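Local structure of ATP12 ATPase (Paracoccus denitrificans, 2R31) at residues L34-K39 with S77-V82; H19-G24 with P41-T46; E47-A52 with E231-L236. The protein probably acts as a chaperone in the assembly of the F1-ATPase, most likely by binding the alpha subunit before it joins its partners. One frame throughout, in Å; residues are numbered along the deposited sequence.

Contact 1: L34-K39 with S77-V82; sequences LRTPGK and SAIEKV
A carboxylate-to-turn contact near the surface joins E80, in the last turns of helix 70-82, to T36 and G38 in the loop that follows strand 32-33. One oxygen, E80 OE2, does the work by accepting two hydrogen bonds. T36 OG1 donates from 2.7 Å and meets E80 OE2 on its anti side, 18° out of the carboxylate plane. G38 N lies 2.8 Å from E80 OE2, nearly in line with the C-O bond; the N-H...OE2 angle is 146°, which makes the bond somewhat bent. With CG beside the backbone N (chi1 -65°) and the chain extended beyond it, the E80 carboxylate reaches the turn.

The group it meets is a type I beta turn, T36 to K39, closed by K39 N to T36 O at 2.8 Å; OE2 therefore binds a side chain and a backbone N-H of the same turn. A lysine in place of E80 would probably leave T36 OG1 and G38 N without their acceptor and set the turn free to shift from the helix. G38 suits the site sterically, since any beta carbon on it would collide with OE2. T36 OG1 also accepts from the backbone N of Q40, and the hydroxyl thereby bridges the carboxylate and its own loop. T36 CG2 faces I79, whose CG2 is 4.0 Å away in one of two modelled conformers. Around E80 the helix widens into a pi-type turn, S77 O taking both K81 N and V82 N. R35 NH1 bonds K39 O at 3.0 Å within the loop.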
loop_
_atom_site.group_PDB
_atom_site.type_symbol
_atom_site.label_atom_id
_atom_site.label_comp_id
_atom_site.label_asym_id
_atom_site.label_seq_id
_atom_site.Cartn_x
_atom_site.Cartn_y
_atom_site.Cartn_z
ATOM N N LEU A 34 23.470 2.732 6.773
ATOM C CA LEU A 34 22.911 2.042 5.607
ATOM C C LEU A 34 22.555 3.061 4.547
ATOM O O LEU A 34 22.082 4.119 4.883
ATOM C CB LEU A 34 21.648 1.266 6.072
ATOM C CG LEU A 34 20.822 0.497 5.092
ATOM C CD1 LEU A 34 21.642 -0.603 4.433
ATOM C CD2 LEU A 34 19.647 -0.166 5.804
ATOM N N ARG A 35 22.806 2.726 3.293
ATOM C CA ARG A 35 22.367 3.513 2.144
ATOM C C ARG A 35 21.371 2.716 1.338
ATOM O O ARG A 35 21.205 1.506 1.519
ATOM C CB ARG A 35 23.548 3.934 1.257
ATOM C CG ARG A 35 24.426 4.956 1.927
ATOM C CD ARG A 35 25.579 5.506 1.194
ATOM N NE ARG A 35 26.297 6.604 1.826
ATOM C CZ ARG A 35 26.155 7.902 1.548
ATOM N NH1 ARG A 35 25.286 8.341 0.631
ATOM N NH2 ARG A 35 26.900 8.782 2.221
ATOM N N THR A 36 20.659 3.425 0.450
ATOM C CA THR A 36 19.796 2.720 -0.488
ATOM C C THR A 36 20.635 2.017 -1.546
ATOM O O THR A 36 21.823 2.243 -1.685
ATOM C CB THR A 36 18.782 3.669 -1.121
ATOM O OG1 THR A 36 19.484 4.565 -1.988
ATOM C CG2 THR A 36 18.003 4.477 -0.073
ATOM N N PRO A 37 20.029 1.147 -2.349
ATOM C CA PRO A 37 20.798 0.467 -3.401
ATOM C C PRO A 37 21.448 1.412 -4.394
ATOM O O PRO A 37 22.536 1.047 -4.888
ATOM C CB PRO A 37 19.752 -0.429 -4.066
ATOM C CG PRO A 37 18.754 -0.713 -2.966
ATOM C CD PRO A 37 18.661 0.616 -2.255
ATOM N N GLY A 38 20.858 2.560 -4.659
ATOM C CA GLY A 38 21.409 3.638 -5.465
ATOM C C GLY A 38 22.354 4.538 -4.693
ATOM O O GLY A 38 22.750 5.594 -5.229
ATOM N N LYS A 39 22.709 4.152 -3.471
ATOM C CA LYS A 39 23.710 4.854 -2.669
ATOM C C LYS A 39 23.221 6.184 -2.109
ATOM O O LYS A 39 23.993 7.045 -1.711
ATOM C CB LYS A 39 25.010 5.007 -3.481
ATOM C CG LYS A 39 25.680 3.662 -3.640
ATOM C CD LYS A 39 27.117 3.928 -4.017
ATOM C CE LYS A 39 27.416 3.437 -5.424
ATOM N NZ LYS A 39 26.957 2.037 -5.702
ATOM N N SER A 77 12.125 2.517 -1.649
ATOM C CA SER A 77 11.191 3.117 -2.619
ATOM C C SER A 77 10.778 4.515 -2.213
ATOM O O SER A 77 10.683 5.412 -3.026
ATOM C CB SER A 77 9.993 2.197 -2.786
ATOM O OG SER A 77 9.087 2.777 -3.702
ATOM N N ALA A 78 10.523 4.711 -0.921
ATOM C CA ALA A 78 10.171 6.050 -0.457
ATOM C C ALA A 78 11.257 7.046 -0.838
ATOM O O ALA A 78 11.003 8.151 -1.321
ATOM C CB ALA A 78 9.950 6.064 1.050
ATOM N N ILE A 79 12.512 6.698 -0.578
ATOM C CA ILE A 79 13.627 7.612 -0.777
ATOM C C ILE A 79 13.954 7.758 -2.247
ATOM O O ILE A 79 14.170 8.904 -2.730
ATOM C CB ILE A 79 14.841 7.137 0.053
ATOM C CG1 ILE A 79 14.540 7.237 1.537
ATOM C CG2 ILE A 79 16.113 7.943 -0.318
ATOM C CD1 ILE A 79 15.398 6.375 2.435
ATOM N N GLU A 80 14.031 6.670 -3.007
ATOM C CA GLU A 80 14.510 6.706 -4.374
ATOM C C GLU A 80 13.423 7.079 -5.388
ATOM O O GLU A 80 13.767 7.659 -6.440
ATOM C CB GLU A 80 15.085 5.365 -4.817
ATOM C CG GLU A 80 16.340 5.012 -4.008
ATOM C CD GLU A 80 17.145 3.920 -4.581
ATOM O OE1 GLU A 80 16.677 3.145 -5.452
ATOM O OE2 GLU A 80 18.346 3.765 -4.283
ATOM N N LYS A 81 12.173 6.738 -5.126
ATOM C CA LYS A 81 11.068 6.848 -6.077
ATOM C C LYS A 81 9.993 7.816 -5.644
ATOM O O LYS A 81 9.650 8.727 -6.373
ATOM C CB LYS A 81 10.513 5.463 -6.396
ATOM C CG LYS A 81 11.509 4.471 -6.943
ATOM C CD LYS A 81 11.294 3.006 -7.075
ATOM C CE LYS A 81 10.594 2.247 -5.995
ATOM N NZ LYS A 81 9.921 0.985 -6.349
ATOM N N VAL A 82 9.421 7.632 -4.469
ATOM C CA VAL A 82 8.218 8.387 -4.128
ATOM C C VAL A 82 8.506 9.794 -3.657
ATOM O O VAL A 82 7.932 10.743 -4.211
ATOM C CB VAL A 82 7.351 7.636 -3.098
ATOM C CG1 VAL A 82 6.159 8.469 -2.724
ATOM C CG2 VAL A 82 6.984 6.256 -3.641
#

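Contact 2: H19-G24 with P41-T46; sequences HKEEGG and PLRLPT
G24 and R43 bring the two backbones together, their CA atoms 4.8 Å apart, where the loop 41-46 runs beside a beta hairpin. The hairpin links strands 16-21 and 24-29 through a type I turn from E21 to G24, closed by E21 N to G24 O and G24 N to E21 O. L44 pairs through its backbone with W25. G24 CA sits 3.4 Å from L44 O, and with phi 137° and psi -176° a side chain there would strike that oxygen and the preceding carbonyl, so only glycine fits.

R43 CB rests 3.5 Å from G23 O and R43 CD 3.5 Å from G24 O. The bend at chi2 (-68°) turns CD toward G24 O, and R43 NE beyond it lies 3.7 Å from E21 CB. NH1 bonds L42 O, which lies in the guanidinium plane, though the donor stands above the carbonyl plane; P41 CB lies over the rim of one face. E21 makes no direct ionic bond with R43, E21 OE1 and R43 NH2 being 5.1 Å apart. One water accepts from R43 NE and G23 N; another bridges the two charged groups, accepting from R43 NH2 at the guanidinium edge and donating weakly to E21 OE1.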
loop_
_atom_site.group_PDB
_atom_site.type_symbol
_atom_site.label_atom_id
_atom_site.label_comp_id
_atom_site.label_asym_id
_atom_site.label_seq_id
_atom_site.Cartn_x
_atom_site.Cartn_y
_atom_site.Cartn_z
ATOM N N HIS A 19 20.557 5.707 14.945
ATOM C CA HIS A 19 20.991 7.014 15.414
ATOM C C HIS A 19 20.248 8.098 14.672
ATOM O O HIS A 19 20.113 8.021 13.447
ATOM C CB HIS A 19 22.518 7.159 15.147
ATOM C CG HIS A 19 23.057 8.482 15.569
ATOM N ND1 HIS A 19 23.092 8.911 16.879
ATOM C CD2 HIS A 19 23.536 9.510 14.802
ATOM C CE1 HIS A 19 23.590 10.151 16.893
ATOM N NE2 HIS A 19 23.880 10.546 15.653
ATOM N N LYS A 20 19.795 9.149 15.377
ATOM C CA LYS A 20 19.060 10.229 14.735
ATOM C C LYS A 20 20.009 11.295 14.168
ATOM O O LYS A 20 20.773 11.925 14.909
ATOM C CB LYS A 20 18.055 10.869 15.707
ATOM C CG LYS A 20 17.292 12.055 15.156
ATOM C CD LYS A 20 16.318 11.715 14.055
ATOM C CE LYS A 20 15.378 12.839 13.748
ATOM N NZ LYS A 20 15.993 14.124 13.309
ATOM N N GLU A 21 19.941 11.533 12.870
ATOM C CA GLU A 21 20.658 12.576 12.134
ATOM C C GLU A 21 19.680 13.681 11.835
ATOM O O GLU A 21 18.446 13.563 11.963
ATOM C CB GLU A 21 21.264 11.984 10.858
ATOM C CG GLU A 21 22.311 10.903 11.076
ATOM C CD GLU A 21 23.685 11.442 11.390
ATOM O OE1 GLU A 21 23.985 12.648 11.217
ATOM O OE2 GLU A 21 24.562 10.699 11.852
ATOM N N GLU A 22 20.178 14.815 11.322
ATOM C CA GLU A 22 19.303 15.952 10.993
ATOM C C GLU A 22 18.240 15.565 10.008
ATOM O O GLU A 22 17.086 16.008 10.102
ATOM C CB GLU A 22 20.196 17.108 10.485
ATOM C CG GLU A 22 19.403 18.340 10.079
ATOM C CD GLU A 22 20.223 19.620 10.023
ATOM O OE1 GLU A 22 21.171 19.821 10.850
ATOM O OE2 GLU A 22 19.860 20.496 9.149
ATOM N N GLY A 23 18.567 14.715 9.005
ATOM C CA GLY A 23 17.602 14.314 8.014
ATOM C C GLY A 23 16.675 13.206 8.371
ATOM O O GLY A 23 15.774 12.824 7.597
ATOM N N GLY A 24 16.848 12.628 9.546
ATOM C CA GLY A 24 16.044 11.506 10.006
ATOM C C GLY A 24 16.906 10.463 10.674
ATOM O O GLY A 24 18.115 10.603 10.868
ATOM N N PRO A 41 21.456 8.406 0.902
ATOM C CA PRO A 41 21.346 8.209 2.336
ATOM C C PRO A 41 19.987 7.637 2.697
ATOM O O PRO A 41 18.973 8.080 2.227
ATOM C CB PRO A 41 21.536 9.593 2.952
ATOM C CG PRO A 41 22.290 10.344 1.900
ATOM C CD PRO A 41 21.766 9.801 0.586
ATOM N N LEU A 42 19.929 6.594 3.515
ATOM C CA LEU A 42 18.732 6.039 4.067
ATOM C C LEU A 42 18.459 6.822 5.348
ATOM O O LEU A 42 19.164 6.669 6.354
ATOM C CB LEU A 42 18.813 4.543 4.362
ATOM C CG LEU A 42 17.521 3.918 4.878
ATOM C CD1 LEU A 42 16.489 3.803 3.775
ATOM C CD2 LEU A 42 17.759 2.540 5.513
ATOM N N ARG A 43 17.453 7.680 5.350
ATOM C CA ARG A 43 17.034 8.461 6.496
ATOM C C ARG A 43 15.530 8.227 6.678
ATOM O O ARG A 43 14.771 8.305 5.720
ATOM C CB ARG A 43 17.343 9.939 6.358
ATOM C CG ARG A 43 18.821 10.230 6.358
ATOM C CD ARG A 43 19.544 9.990 7.681
ATOM N NE ARG A 43 20.961 10.334 7.565
ATOM C CZ ARG A 43 21.902 9.529 7.055
ATOM N NH1 ARG A 43 21.629 8.307 6.642
ATOM N NH2 ARG A 43 23.161 9.948 6.949
ATOM N N LEU A 44 15.118 7.923 7.913
ATOM C CA LEU A 44 13.758 7.480 8.194
ATOM C C LEU A 44 13.018 8.445 9.110
ATOM O O LEU A 44 13.635 9.090 9.974
ATOM C CB LEU A 44 13.839 6.111 8.878
ATOM C CG LEU A 44 14.700 5.094 8.118
ATOM C CD1 LEU A 44 14.902 3.897 9.019
ATOM C CD2 LEU A 44 14.080 4.710 6.788
ATOM N N PRO A 45 11.708 8.539 8.973
ATOM C CA PRO A 45 10.967 9.596 9.701
ATOM C C PRO A 45 10.734 9.305 11.162
ATOM O O PRO A 45 10.414 10.247 11.910
ATOM C CB PRO A 45 9.638 9.691 8.948
ATOM C CG PRO A 45 9.480 8.325 8.354
ATOM C CD PRO A 45 10.858 7.941 7.928
ATOM N N THR A 46 10.806 8.053 11.600
ATOM C CA THR A 46 10.434 7.668 12.968
ATOM C C THR A 46 11.450 6.699 13.539
ATOM O O THR A 46 12.035 5.869 12.855
ATOM C CB THR A 46 9.024 7.043 13.055
ATOM O OG1 THR A 46 9.099 5.806 12.304
ATOM C CG2 THR A 46 7.948 7.917 12.463
HETATM O O HOH W 1 24.096 12.555 8.104
HETATM O O HOH W 2 21.015 13.564 7.509
#

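Contact 3: E47-A52 with E231-L236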
loop_
_atom_site.group_PDB
_atom_site.type_symbol
_atom_site.label_atom_id
_atom_site.label_comp_id
_atom_site.label_asym_id
_atom_site.label_seq_id
_atom_site.Cartn_x
_atom_site.Cartn_y
_atom_site.Cartn_z
ATOM N N GLU A 47 11.536 6.741 14.877
ATOM C CA GLU A 47 12.304 5.764 15.630
ATOM C C GLU A 47 11.704 4.377 15.412
ATOM O O GLU A 47 12.440 3.392 15.270
ATOM C CB GLU A 47 12.327 6.110 17.121
ATOM C CG GLU A 47 13.269 5.195 17.896
ATOM C CD GLU A 47 13.054 5.164 19.393
ATOM O OE1 GLU A 47 11.969 5.640 19.845
ATOM O OE2 GLU A 47 13.895 4.657 20.134
ATOM N N ALA A 48 10.383 4.254 15.396
ATOM C CA ALA A 48 9.745 2.935 15.292
ATOM C C ALA A 48 10.137 2.273 13.986
ATOM O O ALA A 48 10.430 1.068 13.966
ATOM C CB ALA A 48 8.239 3.060 15.374
ATOM N N LEU A 49 10.137 3.013 12.865
ATOM C CA LEU A 49 10.547 2.413 11.622
ATOM C C LEU A 49 12.043 2.069 11.646
ATOM O O LEU A 49 12.447 0.999 11.162
ATOM C CB LEU A 49 10.238 3.303 10.409
ATOM C CG LEU A 49 10.638 2.714 9.083
ATOM C CD1 LEU A 49 9.901 1.420 8.765
ATOM C CD2 LEU A 49 10.446 3.680 7.930
ATOM N N ALA A 50 12.869 2.946 12.198
ATOM C CA ALA A 50 14.309 2.645 12.293
ATOM C C ALA A 50 14.559 1.397 13.083
ATOM O O ALA A 50 15.375 0.554 12.682
ATOM C CB ALA A 50 15.050 3.839 12.886
ATOM N N LEU A 51 13.904 1.213 14.237
ATOM C CA LEU A 51 14.079 0.010 15.044
ATOM C C LEU A 51 13.658 -1.226 14.258
ATOM O O LEU A 51 14.325 -2.275 14.326
ATOM C CB LEU A 51 13.307 0.103 16.349
ATOM C CG LEU A 51 13.834 1.088 17.380
ATOM C CD1 LEU A 51 12.774 1.316 18.457
ATOM C CD2 LEU A 51 15.170 0.611 17.962
ATOM N N ALA A 52 12.562 -1.153 13.531
ATOM C CA ALA A 52 12.051 -2.297 12.792
ATOM C C ALA A 52 12.942 -2.645 11.608
ATOM O O ALA A 52 13.139 -3.842 11.288
ATOM C CB ALA A 52 10.613 -2.033 12.382
ATOM N N GLU A 231 0.443 -1.725 4.985
ATOM C CA GLU A 231 -0.223 -1.289 6.200
ATOM C C GLU A 231 0.750 -1.158 7.350
ATOM O O GLU A 231 0.712 -0.186 8.126
ATOM C CB GLU A 231 -1.351 -2.286 6.502
ATOM C CG GLU A 231 -2.083 -2.075 7.793
ATOM C CD GLU A 231 -3.103 -3.211 7.986
ATOM O OE1 GLU A 231 -2.698 -4.430 7.966
ATOM O OE2 GLU A 231 -4.278 -2.944 8.147
ATOM N N ARG A 232 1.647 -2.142 7.498
ATOM C CA ARG A 232 2.679 -2.076 8.560
ATOM C C ARG A 232 3.557 -0.846 8.384
ATOM O O ARG A 232 3.893 -0.163 9.340
ATOM C CB ARG A 232 3.487 -3.383 8.502
ATOM C CG ARG A 232 4.603 -3.469 9.511
ATOM C CD ARG A 232 4.142 -3.381 10.956
ATOM N NE ARG A 232 5.211 -3.817 11.836
ATOM C CZ ARG A 232 5.234 -3.576 13.131
ATOM N NH1 ARG A 232 4.244 -2.917 13.718
ATOM N NH2 ARG A 232 6.271 -4.019 13.853
ATOM N N PHE A 233 3.985 -0.571 7.133
ATOM C CA PHE A 233 4.810 0.588 6.858
ATOM C C PHE A 233 4.062 1.866 7.200
ATOM O O PHE A 233 4.672 2.810 7.758
ATOM C CB PHE A 233 5.242 0.540 5.380
ATOM C CG PHE A 233 6.374 1.458 5.023
ATOM C CD1 PHE A 233 7.654 1.182 5.446
ATOM C CD2 PHE A 233 6.218 2.599 4.253
ATOM C CE1 PHE A 233 8.745 1.946 5.101
ATOM C CE2 PHE A 233 7.316 3.371 3.877
ATOM C CZ PHE A 233 8.552 3.025 4.291
ATOM N N TRP A 234 2.775 1.953 6.902
ATOM C CA TRP A 234 1.948 3.093 7.292
ATOM C C TRP A 234 2.041 3.311 8.801
ATOM O O TRP A 234 2.353 4.408 9.292
ATOM C CB TRP A 234 0.457 2.885 6.871
ATOM C CG TRP A 234 -0.359 3.987 7.467
ATOM C CD1 TRP A 234 -1.070 3.925 8.626
ATOM C CD2 TRP A 234 -0.497 5.320 6.979
ATOM N NE1 TRP A 234 -1.633 5.147 8.893
ATOM C CE2 TRP A 234 -1.314 6.017 7.913
ATOM C CE3 TRP A 234 -0.046 6.021 5.865
ATOM C CZ2 TRP A 234 -1.655 7.353 7.753
ATOM C CZ3 TRP A 234 -0.373 7.331 5.701
ATOM C CH2 TRP A 234 -1.178 8.002 6.633
ATOM N N HIS A 235 1.731 2.281 9.585
ATOM C CA HIS A 235 1.673 2.459 11.025
ATOM C C HIS A 235 3.036 2.842 11.597
ATOM O O HIS A 235 3.138 3.694 12.496
ATOM C CB HIS A 235 1.122 1.220 11.707
ATOM C CG HIS A 235 -0.324 0.995 11.463
ATOM N ND1 HIS A 235 -1.275 1.914 11.804
ATOM C CD2 HIS A 235 -0.923 -0.046 10.863
ATOM C CE1 HIS A 235 -2.470 1.399 11.417
ATOM N NE2 HIS A 235 -2.284 0.195 10.870
ATOM N N LEU A 236 4.108 2.210 11.115
ATOM C CA LEU A 236 5.423 2.481 11.654
ATOM C C LEU A 236 5.926 3.874 11.350
ATOM O O LEU A 236 6.838 4.340 12.019
ATOM C CB LEU A 236 6.435 1.457 11.148
ATOM C CG LEU A 236 6.313 0.059 11.754
ATOM C CD1 LEU A 236 7.209 -0.892 10.991
ATOM C CD2 LEU A 236 6.666 0.031 13.220
#
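L236 points from the C-terminal end of helix 214-236 into the first turns of helix 47-58, and its two methyls divide the opposing surface between them. L236 CD1 lies 3.9 Å from A52 CB, while L236 CD2 lies 4.0 Å from A48 CB, so the leucine sits against two alanines one helical turn apart. Both alanine CB atoms point toward the partner helix, and their small size lets the backbones come close: the CA atoms of L49 and L236 are 5.1 Å apart. The segment axes approach to 9.5 Å, with 131° between their N-to-C directions, a steep crossing.

L49 lies between the alanines in sequence and faces F233. With CG anti to the backbone N (chi1 -180°), its branch swings over to the ring; L49 CD2 approaches F233 CE1 at 3.7 Å, the two side chains passing obliquely. The other methyl, L49 CD1, also borders the ring and meets L236 CD1 at 4.2 Å, which links both leucines and the phenylalanine into one apolar patch. L71 of helix 70-82 also touches A52, F233 and L236, and T167 and A168 of helix 163-174 reach F233. On the solvent side the R232 guanidinium lies flat against L236, whose CD2 is centred 3.8 Å above its plane.

L236 O accepts from T46 OG1, which in turn accepts from L49 N as the N-cap of helix 47-58. Across the two segments the side chains meet only by apolar contact, so the hold depends on close fit and burial of methyl and ring surface.

In the fold
From the N terminus, contact 2 comes first: 19-24 forms the tip of the hairpin and 41-46 returns to it, closing a short loop that contains strands 24-29 and 32-33. Contact 1 opens inside that loop, at 34-39, and closes later on helix 70-82, so the two cross; L34 and I79 both pack on L42, bringing them into touch. Contact 3 starts at 47-52, after contact 2 has closed, and reaches across 178 residues to the C-terminal helix, crossing contact 1 but only following contact 2. L44 packs on L49 and A50, joining contacts 2 and 3. Together they tie the small antiparallel sheet to helices 47-58 and 70-82 and these to helix 214-236.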